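Local coordinates for protein cohesin (Archaeoglobus fulgidus, PDB 2XDH) that forms the cohesin domain of a longer archaeal protein outside any cellulosome, a metal-binding protein that probably recognises dockerin modules in cell adhesion, at residues A[3-8]-A[33-38]; A[10-13]-A[17-20]; A[43-48]-A[61-66]; A[70-75]-A[82-87]. One frame throughout, in Å; residues are numbered along the deposited sequence.

How the contacts relate
All four contacts bridge the two sheets of one beta sandwich through side chains, each strand being hydrogen-bonded elsewhere. Contacts 1, 2 and 4 are buried. Contacts 1 and 4 share a sheet: strand 33-38 pairs with 70-74 through Ile33 O to Ile72 N and Leu35 O to Val70 N. Contacts 1 and 2 are purely aliphatic, whereas contact 4 adds the Phe85 ring. Contact 2 uses the same two long strands as contact 1, about 18 Å farther along (centre to centre), where small alanines meet Ile18. Contact 3 is the surface member, with a tyrosine ring, a carboxylate and a nearby water; it nevertheless reaches inward, Val48 CG1 lying 4.1 Å from Phe85 CD1 of contact 4.

Contact 1: A[3-8]-A[33-38]; sequences TTIIAG and INLILS
Ile5 and Ala7 meet Leu35 and Leu37 across the core of the cohesin beta sandwich, a jelly-roll whose two sheets face one another through aliphatic side chains. Strand 3-7 takes its backbone bonds within one sheet, with Ala143 and Ile145 on one neighbouring strand and Glu25 and Lys23 on another, while 33-38 lies in the facing sheet beside strand 67-74. The CA atoms of Ile5 and Leu35 are 9.9 Å apart, and those of Ala7 and Leu37 8.1 Å, so the sheets draw closer where the small alanine stands. At the wider end Ile5 fills the gap with two branches: its CG2 lies 4.3 Å from Leu35 CD2, and its CD1 is 4.4 Å from that same methyl. Ile33 extends the same apolar layer alongside Leu35, its CG2 coming no nearer than 4.6 Å to Ile5 CD1. Leu127 and Val22 also pack on Ile5, and Val70 and Ile130 on Leu35. At the narrower end Leu37 has to supply the length that Ala7 lacks. Its CG is anti to the backbone N (chi1 176°), and the methyl it carries, Leu37 CD1, ends 4.1 Å from Ala7 CB.

Contact 2: A[10-13]-A[17-20]; sequences AEAP and DIQV
Ile18 spreads over Ala10 and Ala12 and gives up more surface to this contact than any other residue. Its two branches divide the work. The short one presses CG2 against Ala12 CB at 3.4 Å, tighter than ordinary van der Waals contact, while the longer one carries CD1 to within 4.2 Å of Ala10 CB. One torsion places both: CG1 lies between the backbone N and the carbonyl carbon, the crowded position (chi1 62°), with CG2 beside the backbone N. The two strands run almost exactly antiparallel, at 176°, but their axes stay 7.9 Å apart and they interact by side chains alone. The chain reversal between 13 and 17 is therefore a beta arch, whose two strands pass into opposite sheets of the sandwich, rather than a hydrogen-bonded hairpin end. Ala10 and Ala12 are hydrogen-bonded through the backbone with Thr148, Arg150 and Val152, Ile18 with Phe89, whose side chain also packs on it. Ala10 CB faces the cleft between Ile18 and Val20, with Val20 CG2 also 4.2 Å away. Glu11, Asp17 and Gln19 alternate with these residues, their CB atoms directed away from the interface; the Gln19 side chain packs on Tyr86 and Lys88.

Contact 3: A[43-48]-A[61-66]; sequences LEVEDV and YQVEGN. Unlike the reference sequence in segment 61-66: Gln62 (reference Asn).
Tyr61 lies flat against Val48 where two edge strands of the cohesin beta sandwich face each other: 43-48 pairs with strand 82-91 in one sheet, 61-64 with strand 67-74 in the other. With CG of Tyr61 lodged between its backbone N and carbonyl carbon (chi1 68°), the ring is laid across Val48. Tyr61 CB stands 4.1 Å from Val48 CG1, and the ring covers the isopropyl group: Val48 CB is over the ring centre, 3.5 Å from the centroid and only 5° off the normal, a CH-pi contact. Along one side Tyr61 CD1 meets Val48 CG2 at 3.6 Å; along the other, Tyr61 CE2 comes to 3.5 Å from the carbonyl oxygen Val48 O. Were Val48 reduced to alanine, both methyls beneath the ring would go and Tyr61 would probably be freer to turn. At the tip, Tyr61 OH approaches Asp47 OD1 obliquely, the carboxylate plane turned 62° from the ring. That same OD1 accepts a weak bond from Val48 N, and Asp47 belongs to a classic beta bulge with Glu46, opposite Lys88. Val45 CG1 meets Val63 CG2 at 4.0 Å, and a water lies within hydrogen-bonding distance of Leu43 O (2.7 Å) and Asn66 OD1.

Contact 4: A[70-75]-A[82-87]; sequences VGIADS and GSLFYV
Leu84 and Phe85 are the two residues of 82-87 that meet Ile72 and Val70, which lie on strand 67-74 in the sheet facing that of 85-87. Just before them, Ser83 turns its OG to Ser52 N. At Leu84 the chain turns a corner, and the contact begins close to the backbone: Leu84 CB lies 4.0 Å from Ile72 CD1, the two side chains crossing at about a right angle. The carbonyl Leu84 O, 4.1 Å from that same methyl, is held by Thr54 OG1. Phe85 follows with the ring turned face-on to Val70. Val70 CG2 stands 4.0 Å from the ring centroid, 20° off the normal and displaced toward the far end of the ring, where Phe85 CZ is 3.7 Å away. The other methyl, Val70 CG1, whose bond runs anti to the backbone N (chi1 172°), touches CE2 of Phe85 at 3.9 Å. Putting a serine in place of Phe85 would probably open a gap between the sheets and leave Val70 and nearby Phe59 without their aromatic partner. Leu84 and Phe85 together face Val22 on the adjacent strand, forming a classic beta bulge in a sheet of the cohesin jelly-roll sandwich.

Contact 1: A[3-8]-A[33-38]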
loop_
_atom_site.group_PDB
_atom_site.type_symbol
_atom_site.label_atom_id
_atom_site.label_comp_id
_atom_site.label_asym_id
_atom_site.label_seq_id
_atom_site.Cartn_x
_atom_site.Cartn_y
_atom_site.Cartn_z
ATOM N N THR A 3 9.062 -3.019 7.994
ATOM C CA THR A 3 8.341 -3.613 9.118
ATOM C C THR A 3 9.356 -4.099 10.149
ATOM O O THR A 3 10.308 -4.790 9.813
ATOM C CB THR A 3 7.425 -4.761 8.649
ATOM O OG1 THR A 3 6.528 -4.251 7.649
ATOM C CG2 THR A 3 6.599 -5.310 9.801
ATOM N N THR A 4 9.165 -3.720 11.405
ATOM C CA THR A 4 10.121 -4.108 12.436
ATOM C C THR A 4 9.402 -4.651 13.632
ATOM O O THR A 4 8.395 -4.096 14.036
ATOM C CB THR A 4 10.948 -2.874 12.877
ATOM O OG1 THR A 4 11.569 -2.292 11.716
ATOM C CG2 THR A 4 12.019 -3.269 13.899
ATOM N N ILE A 5 9.927 -5.730 14.205
ATOM C CA ILE A 5 9.353 -6.272 15.437
ATOM C C ILE A 5 10.350 -6.011 16.558
ATOM O O ILE A 5 11.538 -6.282 16.394
ATOM C CB ILE A 5 9.098 -7.778 15.325
ATOM C CG1 ILE A 5 8.052 -8.036 14.228
ATOM C CG2 ILE A 5 8.569 -8.329 16.669
ATOM C CD1 ILE A 5 7.821 -9.520 13.931
ATOM N N ILE A 6 9.869 -5.482 17.677
ATOM C CA ILE A 6 10.749 -4.977 18.734
ATOM C C ILE A 6 10.355 -5.498 20.106
ATOM O O ILE A 6 9.232 -5.285 20.547
ATOM C CB ILE A 6 10.653 -3.455 18.810
ATOM C CG1 ILE A 6 11.024 -2.836 17.464
ATOM C CG2 ILE A 6 11.532 -2.917 19.950
ATOM C CD1 ILE A 6 10.974 -1.310 17.464
ATOM N N ALA A 7 11.273 -6.180 20.780
ATOM C CA ALA A 7 11.029 -6.591 22.156
ATOM C C ALA A 7 11.365 -5.420 23.082
ATOM O O ALA A 7 12.395 -4.769 22.926
ATOM C CB ALA A 7 11.868 -7.810 22.499
ATOM N N GLY A 8 10.492 -5.142 24.043
ATOM C CA GLY A 8 10.711 -4.031 24.945
ATOM C C GLY A 8 11.857 -4.286 25.911
ATOM O O GLY A 8 12.303 -5.426 26.089
ATOM N N ILE A 33 1.775 -14.284 12.093
ATOM C CA ILE A 33 3.098 -14.094 12.665
ATOM C C ILE A 33 3.375 -15.288 13.550
ATOM O O ILE A 33 2.540 -15.638 14.389
ATOM C CB ILE A 33 3.121 -12.852 13.579
ATOM C CG1 ILE A 33 2.775 -11.587 12.799
ATOM C CG2 ILE A 33 4.475 -12.723 14.278
ATOM C CD1 ILE A 33 2.689 -10.354 13.673
ATOM N N ASN A 34 4.520 -15.935 13.350
ATOM C CA ASN A 34 5.017 -16.868 14.347
ATOM C C ASN A 34 6.390 -16.410 14.739
ATOM O O ASN A 34 7.189 -16.048 13.879
ATOM C CB ASN A 34 5.086 -18.295 13.820
ATOM C CG ASN A 34 3.732 -18.953 13.800
ATOM O OD1 ASN A 34 3.426 -19.797 14.641
ATOM N ND2 ASN A 34 2.893 -18.536 12.864
ATOM N N LEU A 35 6.664 -16.412 16.034
ATOM C CA LEU A 35 7.986 -16.021 16.495
ATOM C C LEU A 35 8.315 -16.695 17.811
ATOM O O LEU A 35 7.446 -17.320 18.432
ATOM C CB LEU A 35 8.090 -14.500 16.625
ATOM C CG LEU A 35 7.119 -13.780 17.573
ATOM C CD1 LEU A 35 7.554 -13.930 19.035
ATOM C CD2 LEU A 35 7.049 -12.310 17.201
ATOM N N ILE A 36 9.586 -16.589 18.199
ATOM C CA ILE A 36 10.071 -17.087 19.466
ATOM C C ILE A 36 10.720 -15.920 20.191
ATOM O O ILE A 36 11.556 -15.212 19.616
ATOM C CB ILE A 36 11.121 -18.178 19.255
ATOM C CG1 ILE A 36 10.490 -19.392 18.563
ATOM C CG2 ILE A 36 11.719 -18.595 20.579
ATOM C CD1 ILE A 36 11.494 -20.472 18.237
ATOM N N LEU A 37 10.311 -15.696 21.437
ATOM C CA LEU A 37 10.990 -14.733 22.310
ATOM C C LEU A 37 11.771 -15.498 23.351
ATOM O O LEU A 37 11.189 -16.234 24.145
ATOM C CB LEU A 37 9.971 -13.845 23.025
ATOM C CG LEU A 37 10.577 -12.857 24.030
ATOM C CD1 LEU A 37 11.332 -11.757 23.303
ATOM C CD2 LEU A 37 9.488 -12.248 24.905
ATOM N N SER A 38 13.090 -15.354 23.344
ATOM C CA SER A 38 13.898 -16.009 24.363
ATOM C C SER A 38 14.121 -15.029 25.501
ATOM O O SER A 38 14.254 -13.830 25.271
ATOM C CB SER A 38 15.238 -16.477 23.788
ATOM O OG SER A 38 15.047 -17.504 22.833
#

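Contact 2: A[10-13]-A[17-20]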
loop_
_atom_site.group_PDB
_atom_site.type_symbol
_atom_site.label_atom_id
_atom_site.label_comp_id
_atom_site.label_asym_id
_atom_site.label_seq_id
_atom_site.Cartn_x
_atom_site.Cartn_y
_atom_site.Cartn_z
ATOM N N ALA A 10 13.491 -3.417 29.971
ATOM C CA ALA A 10 12.977 -3.156 31.308
ATOM C C ALA A 10 14.034 -3.362 32.363
ATOM O O ALA A 10 15.081 -3.970 32.116
ATOM C CB ALA A 10 11.748 -4.035 31.604
ATOM N N GLU A 11 13.752 -2.844 33.551
ATOM C CA GLU A 11 14.612 -3.061 34.695
ATOM C C GLU A 11 13.742 -3.095 35.948
ATOM O O GLU A 11 12.763 -2.360 36.043
ATOM C CB GLU A 11 15.642 -1.944 34.804
ATOM C CG GLU A 11 15.030 -0.572 35.006
ATOM C CD GLU A 11 16.053 0.546 34.844
ATOM O OE1 GLU A 11 16.627 0.665 33.742
ATOM O OE2 GLU A 11 16.287 1.298 35.812
ATOM N N ALA A 12 14.106 -3.945 36.900
ATOM C CA ALA A 12 13.334 -4.104 38.132
ATOM C C ALA A 12 14.119 -4.929 39.141
ATOM O O ALA A 12 15.051 -5.637 38.766
ATOM C CB ALA A 12 12.013 -4.761 37.827
ATOM N N PRO A 13 13.746 -4.839 40.434
ATOM C CA PRO A 13 14.452 -5.577 41.486
ATOM C C PRO A 13 13.961 -7.010 41.564
ATOM O O PRO A 13 12.923 -7.329 40.988
ATOM C CB PRO A 13 14.048 -4.840 42.777
ATOM C CG PRO A 13 13.161 -3.686 42.345
ATOM C CD PRO A 13 12.645 -4.038 40.987
ATOM N N ASP A 17 7.190 -7.997 39.646
ATOM C CA ASP A 17 6.714 -8.370 38.329
ATOM C C ASP A 17 6.975 -7.224 37.363
ATOM O O ASP A 17 6.943 -6.050 37.746
ATOM C CB ASP A 17 5.228 -8.708 38.364
ATOM C CG ASP A 17 4.911 -9.822 39.334
ATOM O OD1 ASP A 17 3.797 -9.821 39.895
ATOM O OD2 ASP A 17 5.780 -10.696 39.540
ATOM N N ILE A 18 7.259 -7.571 36.111
ATOM C CA ILE A 18 7.392 -6.584 35.052
ATOM C C ILE A 18 6.517 -6.981 33.877
ATOM O O ILE A 18 6.205 -8.157 33.687
ATOM C CB ILE A 18 8.836 -6.471 34.533
ATOM C CG1 ILE A 18 9.289 -7.802 33.927
ATOM C CG2 ILE A 18 9.766 -6.024 35.628
ATOM C CD1 ILE A 18 10.624 -7.731 33.222
ATOM N N GLN A 19 6.127 -5.992 33.085
ATOM C CA GLN A 19 5.331 -6.231 31.892
ATOM C C GLN A 19 6.142 -5.759 30.693
ATOM O O GLN A 19 6.442 -4.579 30.578
ATOM C CB GLN A 19 4.010 -5.467 31.989
ATOM C CG GLN A 19 2.940 -5.916 31.019
ATOM C CD GLN A 19 1.921 -6.838 31.660
ATOM O OE1 GLN A 19 1.850 -6.952 32.887
ATOM N NE2 GLN A 19 1.121 -7.502 30.831
ATOM N N VAL A 20 6.523 -6.688 29.823
ATOM C CA VAL A 20 7.352 -6.369 28.657
ATOM C C VAL A 20 6.567 -6.601 27.377
ATOM O O VAL A 20 6.130 -7.720 27.105
ATOM C CB VAL A 20 8.594 -7.263 28.591
ATOM C CG1 VAL A 20 9.395 -6.955 27.341
ATOM C CG2 VAL A 20 9.453 -7.095 29.865
#

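Contact 3: A[43-48]-A[61-66]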
loop_
_atom_site.group_PDB
_atom_site.type_symbol
_atom_site.label_atom_id
_atom_site.label_comp_id
_atom_site.label_asym_id
_atom_site.label_seq_id
_atom_site.Cartn_x
_atom_site.Cartn_y
_atom_site.Cartn_z
ATOM N N LEU A 43 14.511 -14.255 34.720
ATOM C CA LEU A 43 13.089 -14.001 34.541
ATOM C C LEU A 43 12.263 -15.286 34.520
ATOM O O LEU A 43 12.725 -16.345 34.093
ATOM C CB LEU A 43 12.836 -13.189 33.271
ATOM C CG LEU A 43 13.414 -11.772 33.235
ATOM C CD1 LEU A 43 12.955 -11.050 31.968
ATOM C CD2 LEU A 43 13.002 -10.980 34.458
ATOM N N GLU A 44 11.029 -15.175 34.985
ATOM C CA GLU A 44 10.108 -16.292 34.968
ATOM C C GLU A 44 8.774 -15.814 34.438
ATOM O O GLU A 44 8.250 -14.801 34.895
ATOM C CB GLU A 44 9.932 -16.846 36.382
ATOM C CG GLU A 44 8.643 -17.590 36.573
ATOM C CD GLU A 44 8.588 -18.263 37.915
ATOM O OE1 GLU A 44 9.671 -18.433 38.518
ATOM O OE2 GLU A 44 7.474 -18.608 38.364
ATOM N N VAL A 45 8.226 -16.545 33.475
ATOM C CA VAL A 45 6.999 -16.123 32.809
ATOM C C VAL A 45 5.774 -16.413 33.673
ATOM O O VAL A 45 5.566 -17.550 34.101
ATOM C CB VAL A 45 6.844 -16.808 31.434
ATOM C CG1 VAL A 45 5.463 -16.526 30.839
ATOM C CG2 VAL A 45 7.947 -16.349 30.485
ATOM N N GLU A 46 4.978 -15.377 33.936
ATOM C CA GLU A 46 3.736 -15.518 34.704
ATOM C C GLU A 46 2.499 -15.505 33.794
ATOM O O GLU A 46 1.498 -16.168 34.069
ATOM C CB GLU A 46 3.613 -14.412 35.763
ATOM C CG GLU A 46 4.784 -14.320 36.740
ATOM C CD GLU A 46 4.720 -15.352 37.862
ATOM O OE1 GLU A 46 5.782 -15.663 38.437
ATOM O OE2 GLU A 46 3.614 -15.845 38.179
ATOM N N ASP A 47 2.552 -14.742 32.710
ATOM C CA ASP A 47 1.425 -14.710 31.782
ATOM C C ASP A 47 1.864 -14.113 30.454
ATOM O O ASP A 47 2.877 -13.415 30.381
ATOM C CB ASP A 47 0.263 -13.902 32.370
ATOM C CG ASP A 47 -1.089 -14.295 31.780
ATOM O OD1 ASP A 47 -1.153 -15.255 30.974
ATOM O OD2 ASP A 47 -2.092 -13.647 32.144
ATOM N N VAL A 48 1.100 -14.409 29.410
ATOM C CA VAL A 48 1.318 -13.844 28.082
ATOM C C VAL A 48 -0.035 -13.340 27.602
ATOM O O VAL A 48 -0.987 -14.123 27.491
ATOM C CB VAL A 48 1.846 -14.903 27.103
ATOM C CG1 VAL A 48 2.036 -14.316 25.706
ATOM C CG2 VAL A 48 3.167 -15.514 27.616
ATOM N N TYR A 61 0.140 -19.180 22.428
ATOM C CA TYR A 61 1.514 -19.128 22.906
ATOM C C TYR A 61 1.852 -20.401 23.656
ATOM O O TYR A 61 0.977 -21.078 24.188
ATOM C CB TYR A 61 1.765 -17.906 23.791
ATOM C CG TYR A 61 1.031 -17.944 25.124
ATOM C CD1 TYR A 61 1.645 -18.441 26.270
ATOM C CD2 TYR A 61 -0.277 -17.473 25.232
ATOM C CE1 TYR A 61 0.973 -18.470 27.496
ATOM C CE2 TYR A 61 -0.956 -17.500 26.451
ATOM C CZ TYR A 61 -0.326 -18.002 27.573
ATOM O OH TYR A 61 -1.003 -18.017 28.765
ATOM N N GLN A 62 3.130 -20.732 23.686
ATOM C CA GLN A 62 3.575 -21.901 24.420
ATOM C C GLN A 62 4.922 -21.587 25.040
ATOM O O GLN A 62 5.845 -21.157 24.346
ATOM C CB GLN A 62 3.654 -23.120 23.495
ATOM C CG GLN A 62 4.512 -24.274 24.026
ATOM C CD GLN A 62 3.951 -24.902 25.292
ATOM O OE1 GLN A 62 4.518 -25.860 25.826
ATOM N NE2 GLN A 62 2.836 -24.369 25.779
ATOM N N VAL A 63 5.023 -21.768 26.352
ATOM C CA VAL A 63 6.270 -21.486 27.059
ATOM C C VAL A 63 7.019 -22.785 27.279
ATOM O O VAL A 63 6.521 -23.679 27.956
ATOM C CB VAL A 63 6.014 -20.826 28.421
ATOM C CG1 VAL A 63 7.336 -20.599 29.162
ATOM C CG2 VAL A 63 5.251 -19.520 28.253
ATOM N N GLU A 64 8.207 -22.896 26.698
ATOM C CA GLU A 64 9.018 -24.094 26.861
ATOM C C GLU A 64 10.474 -23.734 27.083
ATOM O O GLU A 64 11.128 -23.156 26.218
ATOM C CB GLU A 64 8.858 -25.043 25.668
ATOM C CG GLU A 64 9.119 -24.421 24.304
ATOM C CD GLU A 64 8.690 -25.331 23.162
ATOM O OE1 GLU A 64 7.828 -26.211 23.388
ATOM O OE2 GLU A 64 9.217 -25.170 22.040
ATOM N N GLY A 65 10.978 -24.081 28.260
ATOM C CA GLY A 65 12.318 -23.699 28.646
ATOM C C GLY A 65 12.398 -22.188 28.726
ATOM O O GLY A 65 11.513 -21.533 29.285
ATOM N N ASN A 66 13.456 -21.634 28.156
ATOM C CA ASN A 66 13.642 -20.191 28.160
ATOM C C ASN A 66 13.145 -19.528 26.885
ATOM O O ASN A 66 13.696 -18.524 26.446
ATOM C CB ASN A 66 15.113 -19.851 28.391
ATOM C CG ASN A 66 15.491 -19.892 29.861
ATOM O OD1 ASN A 66 14.649 -20.153 30.725
ATOM N ND2 ASN A 66 16.764 -19.639 30.155
HETATM O O HOH W 1 14.003 -18.623 33.366
#

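Contact 4: A[70-75]-A[82-87]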
loop_
_atom_site.group_PDB
_atom_site.type_symbol
_atom_site.label_atom_id
_atom_site.label_comp_id
_atom_site.label_asym_id
_atom_site.label_seq_id
_atom_site.Cartn_x
_atom_site.Cartn_y
_atom_site.Cartn_z
ATOM N N VAL A 70 5.068 -17.880 20.056
ATOM C CA VAL A 70 3.841 -17.133 19.922
ATOM C C VAL A 70 3.347 -17.248 18.502
ATOM O O VAL A 70 4.125 -17.125 17.556
ATOM C CB VAL A 70 4.053 -15.633 20.245
ATOM C CG1 VAL A 70 2.792 -14.835 19.914
ATOM C CG2 VAL A 70 4.456 -15.463 21.706
ATOM N N GLY A 71 2.048 -17.489 18.356
ATOM C CA GLY A 71 1.443 -17.570 17.047
ATOM C C GLY A 71 0.279 -16.600 17.006
ATOM O O GLY A 71 -0.561 -16.580 17.913
ATOM N N ILE A 72 0.228 -15.792 15.953
ATOM C CA ILE A 72 -0.872 -14.846 15.759
ATOM C C ILE A 72 -1.415 -14.991 14.337
ATOM O O ILE A 72 -0.651 -15.009 13.365
ATOM C CB ILE A 72 -0.399 -13.388 15.947
ATOM C CG1 ILE A 72 0.031 -13.147 17.398
ATOM C CG2 ILE A 72 -1.516 -12.419 15.582
ATOM C CD1 ILE A 72 0.937 -11.951 17.593
ATOM N N ALA A 73 -2.729 -15.092 14.214
ATOM C CA ALA A 73 -3.367 -15.054 12.904
ATOM C C ALA A 73 -4.543 -14.075 12.930
ATOM O O ALA A 73 -5.311 -14.032 13.887
ATOM C CB ALA A 73 -3.826 -16.437 12.480
ATOM N N ASP A 74 -4.686 -13.289 11.870
ATOM C CA ASP A 74 -5.710 -12.274 11.861
ATOM C C ASP A 74 -6.139 -11.938 10.440
ATOM O O ASP A 74 -5.452 -11.207 9.724
ATOM C CB ASP A 74 -5.195 -11.036 12.586
ATOM C CG ASP A 74 -6.291 -10.037 12.872
ATOM O OD1 ASP A 74 -7.279 -9.976 12.089
ATOM O OD2 ASP A 74 -6.157 -9.318 13.888
ATOM N N SER A 75 -7.291 -12.463 10.048
ATOM C CA SER A 75 -7.811 -12.289 8.692
ATOM C C SER A 75 -8.063 -10.829 8.316
ATOM O O SER A 75 -8.102 -10.508 7.134
ATOM C CB SER A 75 -9.094 -13.111 8.507
ATOM O OG SER A 75 -10.188 -12.510 9.189
ATOM N N GLY A 82 2.078 -0.831 17.115
ATOM C CA GLY A 82 1.363 -1.196 18.326
ATOM C C GLY A 82 1.945 -2.457 18.934
ATOM O O GLY A 82 2.890 -3.021 18.398
ATOM N N SER A 83 1.398 -2.895 20.064
ATOM C CA SER A 83 1.876 -4.119 20.684
ATOM C C SER A 83 1.191 -5.355 20.103
ATOM O O SER A 83 -0.017 -5.353 19.836
ATOM C CB SER A 83 1.689 -4.059 22.204
ATOM O OG SER A 83 0.374 -3.654 22.530
ATOM N N LEU A 84 1.986 -6.401 19.908
ATOM C CA LEU A 84 1.511 -7.708 19.471
ATOM C C LEU A 84 1.133 -8.549 20.676
ATOM O O LEU A 84 0.168 -9.308 20.640
ATOM C CB LEU A 84 2.606 -8.429 18.682
ATOM C CG LEU A 84 2.984 -7.770 17.358
ATOM C CD1 LEU A 84 4.130 -8.536 16.709
ATOM C CD2 LEU A 84 1.752 -7.737 16.448
ATOM N N PHE A 85 1.917 -8.429 21.741
ATOM C CA PHE A 85 1.593 -9.113 22.992
ATOM C C PHE A 85 2.432 -8.529 24.112
ATOM O O PHE A 85 3.364 -7.772 23.857
ATOM C CB PHE A 85 1.763 -10.636 22.887
ATOM C CG PHE A 85 3.175 -11.092 22.531
ATOM C CD1 PHE A 85 4.071 -11.462 23.528
ATOM C CD2 PHE A 85 3.579 -11.186 21.207
ATOM C CE1 PHE A 85 5.355 -11.900 23.219
ATOM C CE2 PHE A 85 4.863 -11.624 20.878
ATOM C CZ PHE A 85 5.756 -11.979 21.890
ATOM N N TYR A 86 2.071 -8.854 25.348
ATOM C CA TYR A 86 2.792 -8.403 26.533
ATOM C C TYR A 86 3.178 -9.668 27.275
ATOM O O TYR A 86 2.393 -10.618 27.329
ATOM C CB TYR A 86 1.878 -7.547 27.436
ATOM C CG TYR A 86 1.760 -6.096 27.019
ATOM C CD1 TYR A 86 2.627 -5.133 27.541
ATOM C CD2 TYR A 86 0.785 -5.677 26.112
ATOM C CE1 TYR A 86 2.534 -3.794 27.171
ATOM C CE2 TYR A 86 0.689 -4.331 25.727
ATOM C CZ TYR A 86 1.572 -3.401 26.264
ATOM O OH TYR A 86 1.505 -2.072 25.902
ATOM N N VAL A 87 4.383 -9.707 27.825
ATOM C CA VAL A 87 4.737 -10.814 28.697
ATOM C C VAL A 87 4.850 -10.309 30.129
ATOM O O VAL A 87 5.534 -9.332 30.403
ATOM C CB VAL A 87 6.039 -11.537 28.252
ATOM C CG1 VAL A 87 6.334 -12.714 29.171
ATOM C CG2 VAL A 87 5.901 -12.031 26.817
#